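Local coordinates for proline dehydrogenase (Deinococcus radiodurans, PDB 4H6Q), which oxidises L-proline to delta-1-pyrroline-5-carboxylate with the help of FAD, passing the electrons to a quinone in the first step of proline breakdown to glutamate, at residues G116-N119 with A120-I123; I124-A127 with K128-G132; F151-L154 with V155-G159. All coordinates share one frame; numbering follows the deposited sequence. Where two conformers were deposited one is given.

Contact 1 of 3, residues G116-N119 with A120-I123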
loop_
_atom_site.group_PDB
_atom_site.type_symbol
_atom_site.label_atom_id
_atom_site.label_comp_id
_atom_site.label_asym_id
_atom_site.label_seq_id
_atom_site.Cartn_x
_atom_site.Cartn_y
_atom_site.Cartn_z
ATOM N N GLY A 116 18.001 -1.829 -1.665
ATOM C CA GLY A 116 16.605 -1.446 -1.788
ATOM C C GLY A 116 16.403 -0.316 -2.787
ATOM O O GLY A 116 15.469 -0.361 -3.610
ATOM N N LEU A 117 17.254 0.703 -2.716
ATOM C CA LEU A 117 17.165 1.812 -3.649
ATOM C C LEU A 117 17.462 1.349 -5.085
ATOM O O LEU A 117 16.742 1.706 -6.028
ATOM C CB LEU A 117 18.121 2.929 -3.253
ATOM C CG LEU A 117 18.087 4.214 -4.110
ATOM C CD1 LEU A 117 16.758 4.898 -3.912
ATOM C CD2 LEU A 117 19.201 5.170 -3.700
ATOM N N THR A 118 18.500 0.547 -5.286
ATOM C CA THR A 118 18.733 0.165 -6.671
ATOM C C THR A 118 17.662 -0.782 -7.199
ATOM O O THR A 118 17.278 -0.620 -8.371
ATOM C CB THR A 118 20.083 -0.450 -6.918
ATOM O OG1 THR A 118 20.142 -1.674 -6.196
ATOM C CG2 THR A 118 21.190 0.463 -6.434
ATOM N N ASN A 119 17.092 -1.665 -6.382
ATOM C CA ASN A 119 15.994 -2.492 -6.887
ATOM C C ASN A 119 14.746 -1.663 -7.094
ATOM O O ASN A 119 14.008 -1.904 -8.072
ATOM C CB ASN A 119 15.717 -3.666 -5.935
ATOM C CG ASN A 119 16.721 -4.806 -6.150
ATOM O OD1 ASN A 119 17.132 -5.090 -7.287
ATOM N ND2 ASN A 119 17.140 -5.472 -5.051
ATOM N N ALA A 120 14.464 -0.705 -6.197
ATOM C CA ALA A 120 13.276 0.141 -6.399
ATOM C C ALA A 120 13.376 0.948 -7.693
ATOM O O ALA A 120 12.367 1.132 -8.398
ATOM C CB ALA A 120 13.063 1.081 -5.213
ATOM N N ARG A 121 14.566 1.414 -8.039
ATOM C CA ARG A 121 14.748 2.107 -9.314
ATOM C C ARG A 121 14.330 1.238 -10.491
ATOM O O ARG A 121 13.661 1.709 -11.429
ATOM C CB ARG A 121 16.211 2.527 -9.493
ATOM C CG ARG A 121 16.594 3.755 -8.685
ATOM C CD ARG A 121 18.088 3.975 -8.773
ATOM N NE ARG A 121 18.433 5.244 -8.148
ATOM C CZ ARG A 121 19.563 5.478 -7.502
ATOM N NH1 ARG A 121 20.448 4.511 -7.365
ATOM N NH2 ARG A 121 19.783 6.667 -6.960
ATOM N N ARG A 122 14.706 -0.038 -10.486
ATOM C CA ARG A 122 14.373 -0.949 -11.593
ATOM C C ARG A 122 12.868 -1.191 -11.661
ATOM O O ARG A 122 12.276 -1.228 -12.762
ATOM C CB ARG A 122 15.098 -2.298 -11.429
ATOM C CG ARG A 122 16.604 -2.173 -11.343
ATOM C CD ARG A 122 17.258 -3.541 -11.377
ATOM N NE ARG A 122 16.861 -4.491 -10.344
ATOM C CZ ARG A 122 16.221 -5.648 -10.593
ATOM N NH1 ARG A 122 15.842 -5.987 -11.815
ATOM N NH2 ARG A 122 15.992 -6.477 -9.631
ATOM N N ILE A 123 12.246 -1.387 -10.499
ATOM C CA ILE A 123 10.809 -1.593 -10.437
ATOM C C ILE A 123 10.042 -0.354 -10.941
ATOM O O ILE A 123 9.107 -0.468 -11.767
ATOM C CB ILE A 123 10.397 -1.970 -9.001
ATOM C CG1 ILE A 123 10.986 -3.365 -8.634
ATOM C CG2 ILE A 123 8.874 -1.890 -8.786
ATOM C CD1 ILE A 123 10.930 -3.666 -7.119
#
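Asn119 and Arg122, one helical turn apart, grip each other on helix 115-129 of the beta8-alpha8 barrel of this flavoenzyme, while Leu117 and Arg121 pair on another side of the same turn. The tightly packed part is the i to i+4 backbone hydrogen bonding and the buried residues next to it. Ala120 N donates to Gly116 O at 2.8 Å, and the methyl of Ala120 lies against that same oxygen; so small a side chain suits a buried position. At the far end Ile123 N bonds Asn119 O at 3.0 Å, and the CG1 branch of Ile123 lies along that carbonyl oxygen.

The arginines are looser and partly exposed. The extended chain of Arg121 passes Leu117 O through CG, then crosses the leucine, so that Leu117 CD2 sits over one guanidinium face, displaced toward its rim and 3.6 Å from Arg121 NH2. Leu117 reaches there with CG anti to its backbone N (chi1 -177°), and its branched end gives the flat cation an apolar cover while NE forms a salt bridge with Glu157 of helix 144-158. Asn119 and Arg122 face helix 71-90, where Arg122 NH2 forms a salt bridge with Asp79. The buried amide is fixed from both ends: ND2 bonds Val104 O, and a bend in the arginine (chi3 -58°) brings its NE/NH2 edge back onto OD1. Asn119 OD1 lies in the guanidinium plane, 3.1 Å from Arg122 NE, which comes in the amide's carbonyl plane, and 3.0 Å from Arg122 NH2, which stands above it.

Contact 2 of 3, residues I124-A127 with K128-G132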
loop_
_atom_site.group_PDB
_atom_site.type_symbol
_atom_site.label_atom_id
_atom_site.label_comp_id
_atom_site.label_asym_id
_atom_site.label_seq_id
_atom_site.Cartn_x
_atom_site.Cartn_y
_atom_site.Cartn_z
ATOM N N ILE A 124 10.419 0.824 -10.444
ATOM C CA ILE A 124 9.690 2.032 -10.814
ATOM C C ILE A 124 9.914 2.357 -12.295
ATOM O O ILE A 124 8.972 2.767 -12.992
ATOM C CB ILE A 124 10.089 3.227 -9.929
ATOM C CG1 ILE A 124 9.780 2.941 -8.459
ATOM C CG2 ILE A 124 9.375 4.529 -10.432
ATOM C CD1 ILE A 124 10.533 3.870 -7.512
ATOM N N ALA A 125 11.135 2.166 -12.803
ATOM C CA ALA A 125 11.404 2.419 -14.225
ATOM C C ALA A 125 10.484 1.554 -15.093
ATOM O O ALA A 125 9.958 2.030 -16.100
ATOM C CB ALA A 125 12.880 2.144 -14.527
ATOM N N LYS A 126 10.300 0.284 -14.734
ATOM C CA LYS A 126 9.467 -0.628 -15.512
ATOM C C LYS A 126 8.001 -0.204 -15.432
ATOM O O LYS A 126 7.297 -0.128 -16.478
ATOM C CB LYS A 126 9.681 -2.095 -15.088
ATOM C CG LYS A 126 8.937 -3.110 -15.915
ATOM C CD LYS A 126 9.205 -3.043 -17.401
ATOM C CE LYS A 126 10.607 -3.482 -17.721
ATOM N NZ LYS A 126 10.685 -3.756 -19.164
ATOM N N ALA A 127 7.499 0.083 -14.232
ATOM C CA ALA A 127 6.108 0.522 -14.097
ATOM C C ALA A 127 5.917 1.821 -14.895
ATOM O O ALA A 127 4.922 1.944 -15.629
ATOM C CB ALA A 127 5.720 0.728 -12.635
ATOM N N LYS A 128 6.863 2.764 -14.811
ATOM C CA LYS A 128 6.721 4.045 -15.525
ATOM C C LYS A 128 6.723 3.866 -17.045
ATOM O O LYS A 128 6.007 4.580 -17.769
ATOM C CB LYS A 128 7.849 4.987 -15.131
ATOM C CG LYS A 128 7.815 6.351 -15.844
ATOM C CD LYS A 128 8.794 7.343 -15.274
ATOM C CE LYS A 128 8.774 8.617 -16.091
ATOM N NZ LYS A 128 9.683 9.636 -15.462
ATOM N N GLU A 129 7.479 2.901 -17.571
ATOM C CA GLU A 129 7.453 2.643 -19.017
ATOM C C GLU A 129 6.028 2.386 -19.495
ATOM O O GLU A 129 5.662 2.677 -20.672
ATOM C CB GLU A 129 8.298 1.413 -19.312
ATOM C CG GLU A 129 8.466 1.113 -20.770
ATOM C CD GLU A 129 9.305 -0.126 -21.011
ATOM O OE1 GLU A 129 9.304 -0.585 -22.182
ATOM O OE2 GLU A 129 9.946 -0.618 -20.042
ATOM N N TYR A 130 5.242 1.782 -18.619
ATOM C CA TYR A 130 3.895 1.378 -18.978
ATOM C C TYR A 130 2.863 2.332 -18.384
ATOM O O TYR A 130 1.692 1.977 -18.237
ATOM C CB TYR A 130 3.630 -0.069 -18.534
ATOM C CG TYR A 130 4.592 -1.092 -19.135
ATOM C CD1 TYR A 130 5.074 -0.968 -20.449
ATOM C CD2 TYR A 130 5.018 -2.200 -18.385
ATOM C CE1 TYR A 130 5.915 -1.899 -20.978
ATOM C CE2 TYR A 130 5.869 -3.139 -18.931
ATOM C CZ TYR A 130 6.325 -2.982 -20.222
ATOM O OH TYR A 130 7.158 -3.921 -20.773
ATOM N N GLY A 131 3.328 3.520 -18.003
ATOM C CA GLY A 131 2.457 4.577 -17.491
ATOM C C GLY A 131 1.956 4.307 -16.082
ATOM O O GLY A 131 0.984 4.905 -15.624
ATOM N N GLY A 132 2.625 3.382 -15.390
ATOM C CA GLY A 132 2.205 2.926 -14.066
ATOM C C GLY A 132 2.733 3.680 -12.868
ATOM O O GLY A 132 3.298 4.810 -12.967
#
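Ala127 O accepts from both Tyr130 N and Gly132 N, at 3.0 and 2.7 Å, as helix 115-129 closes in a Schellman motif. The two donors reach this oxygen from opposite faces of its carbonyl plane, and the second bond of the motif runs from Gly131 N to Lys128 O. Gly131, the C-prime residue, takes a positive phi of 74°, a conformation that glycine adopts easily because it has no CB. Gly132 suits its place for a related reason: with no side chain, it lets its N come close to Ala127 O. One turn earlier the helical bonding is still regular, with Lys128 N bonded to Ile124 O at 2.8 Å.

Lys126 carries the side-chain contact. A chi1 of -175° turns its chain away from its own N, and bends at chi2 and chi3 then bring CD beside the tyrosine, 3.7 Å from Tyr130 CE2. Lysine and tyrosine thus run alongside each other in the same direction; CD touches the ring at CE2, and the ammonium ends near the tyrosine hydroxyl. Glu129 stretches out on the exposed side and forms a salt bridge with the lysine, weak as a hydrogen bond, from Lys126 NZ to Glu129 OE2 at 3.3 Å. The stronger polar partner of both lysine and tyrosine is Glu86 of helix 71-90, whose two carboxylate oxygens take Lys126 NZ and Tyr130 OH. On the inner side, Ile124 and buried Ala127 rest on Ile134 of barrel strand 133-136.

With carboxylates of Glu86 and Glu129 both close to it, the ammonium of Lys126 is probably stabilised in its charged form, and it bridges the last turn of this helix to the neighbouring one.

Contact 3 of 3, residues F151-L154 with V155-G159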
loop_
_atom_site.group_PDB
_atom_site.type_symbol
_atom_site.label_atom_id
_atom_site.label_comp_id
_atom_site.label_asym_id
_atom_site.label_seq_id
_atom_site.Cartn_x
_atom_site.Cartn_y
_atom_site.Cartn_z
ATOM N N PHE A 151 12.266 7.839 -0.783
ATOM C CA PHE A 151 11.111 8.395 -1.510
ATOM C C PHE A 151 11.449 9.728 -2.176
ATOM O O PHE A 151 11.192 9.918 -3.386
ATOM C CB PHE A 151 9.910 8.546 -0.588
ATOM C CG PHE A 151 8.745 9.195 -1.251
ATOM C CD1 PHE A 151 8.081 8.563 -2.322
ATOM C CD2 PHE A 151 8.284 10.423 -0.804
ATOM C CE1 PHE A 151 7.011 9.186 -2.949
ATOM C CE2 PHE A 151 7.191 11.044 -1.437
ATOM C CZ PHE A 151 6.534 10.414 -2.502
ATOM N N ARG A 152 12.065 10.649 -1.435
ATOM C CA ARG A 152 12.424 11.950 -2.014
ATOM C C ARG A 152 13.402 11.765 -3.175
ATOM O O ARG A 152 13.227 12.375 -4.247
ATOM C CB ARG A 152 13.011 12.846 -0.915
ATOM C CG ARG A 152 13.534 14.176 -1.422
ATOM C CD ARG A 152 13.956 15.111 -0.273
ATOM N NE ARG A 152 12.803 15.607 0.480
ATOM C CZ ARG A 152 12.053 16.652 0.128
ATOM N NH1 ARG A 152 12.325 17.341 -0.990
ATOM N NH2 ARG A 152 11.016 17.037 0.894
ATOM N N THR A 153 14.417 10.906 -3.001
ATOM C CA THR A 153 15.332 10.616 -4.107
ATOM C C THR A 153 14.579 10.086 -5.359
ATOM O O THR A 153 14.821 10.525 -6.492
ATOM C CB THR A 153 16.392 9.600 -3.663
ATOM O OG1 THR A 153 17.158 10.187 -2.615
ATOM C CG2 THR A 153 17.311 9.161 -4.817
ATOM N N LEU A 154 13.669 9.144 -5.144
ATOM C CA LEU A 154 12.991 8.478 -6.234
ATOM C C LEU A 154 12.004 9.408 -6.931
ATOM O O LEU A 154 11.840 9.326 -8.171
ATOM C CB LEU A 154 12.291 7.192 -5.767
ATOM C CG LEU A 154 13.305 6.114 -5.363
ATOM C CD1 LEU A 154 12.633 5.064 -4.473
ATOM C CD2 LEU A 154 13.977 5.470 -6.609
ATOM N N VAL A 155 11.332 10.282 -6.186
ATOM C CA VAL A 155 10.481 11.302 -6.825
ATOM C C VAL A 155 11.329 12.178 -7.760
ATOM O O VAL A 155 10.925 12.489 -8.903
ATOM C CB VAL A 155 9.754 12.186 -5.779
ATOM C CG1 VAL A 155 9.122 13.452 -6.428
ATOM C CG2 VAL A 155 8.686 11.385 -5.076
ATOM N N GLY A 156 12.527 12.556 -7.321
ATOM C CA GLY A 156 13.433 13.323 -8.150
ATOM C C GLY A 156 13.813 12.634 -9.449
ATOM O O GLY A 156 13.940 13.279 -10.499
ATOM N N GLU A 157 13.980 11.310 -9.379
ATOM C CA GLU A 157 14.361 10.521 -10.553
ATOM C C GLU A 157 13.239 10.139 -11.525
ATOM O O GLU A 157 13.458 10.114 -12.744
ATOM C CB GLU A 157 15.146 9.282 -10.116
ATOM C CG GLU A 157 16.418 9.645 -9.427
ATOM C CD GLU A 157 17.135 8.475 -8.828
ATOM O OE1 GLU A 157 16.689 7.304 -8.972
ATOM O OE2 GLU A 157 18.183 8.752 -8.204
ATOM N N PHE A 158 12.043 9.916 -11.010
ATOM C CA PHE A 158 10.942 9.345 -11.787
ATOM C C PHE A 158 9.689 10.174 -11.839
ATOM O O PHE A 158 8.881 9.939 -12.723
ATOM C CB PHE A 158 10.576 7.928 -11.209
ATOM C CG PHE A 158 11.704 6.947 -11.334
ATOM C CD1 PHE A 158 12.027 6.386 -12.581
ATOM C CD2 PHE A 158 12.486 6.634 -10.233
ATOM C CE1 PHE A 158 13.101 5.503 -12.721
ATOM C CE2 PHE A 158 13.563 5.763 -10.359
ATOM C CZ PHE A 158 13.891 5.203 -11.595
ATOM N N GLY A 159 9.527 11.139 -10.915
ATOM C CA GLY A 159 8.376 12.025 -10.921
ATOM C C GLY A 159 7.307 11.598 -9.925
ATOM O O GLY A 159 7.049 10.383 -9.728
#
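Val155 and Phe151 meet by a CH-pi contact one turn apart on helix 144-158, and the valine can be followed outward from its backbone. Its CB lies 3.6 Å from Phe151 O, the oxygen that also accepts Val155 N at 2.8 Å. From CB the CG2 branch passes that oxygen and ends over one face of the phenylalanine ring, 3.7 Å from the centroid of Phe151 and 23° off the ring normal; CE1 and CZ are the ring atoms it comes nearest. CG1 is the other branch, opposite the backbone N, and the valine side chain also packs on Leu184 and Val163. A chi1 of 176° places CG of Phe151 beside its carbonyl carbon and sends the ring inward onto Leu136 and Thr165 of the barrel strands. A flat ring and a beta-branched side chain suit this turn, since the methyl can lie over the face, a little toward the rim.

A second apolar pair faces helix 115-129. Leu154 and Phe158 run side by side, Leu154 CD2 standing 3.8 Å from Phe158 CE2, and both side chains touch Ile124. On the exposed flank Glu157 extends beside Thr153, its carboxylate turned toward Arg121.

The helix ends with Phe158 N on Leu154 O and Gly159 N on Val155 O. Gly159 then takes a positive phi of 99°, which glycine, lacking CB, adopts without crowding the carbonyl before it. Phe151 and Val155 packing on the strands, Leu154 and Phe158 on helix 115-129, and a glycine at the exit are what this helix brings to the beta-alpha-beta unit 133-168 of the TIM barrel.

How the contacts relate
From the N terminus, contacts 1 and 2 follow each other without a break along helix 115-129, contact 1 near its start and contact 2 at its end; the chain then forms strand 133-136 and returns in helix 144-158, whose last turns hold contact 3. All three are local, so none closes a long loop, and they lie in series without nesting or crossing. Contact 3 nevertheless touches both others. Arg121 NE meets Glu157 OE1 at 2.8 Å, joining it to contact 1, while Ile124 CG2 packs 3.5 Å from Phe158 CG, joining it to contact 2. Two successive outer helices of the barrel are thereby tied together.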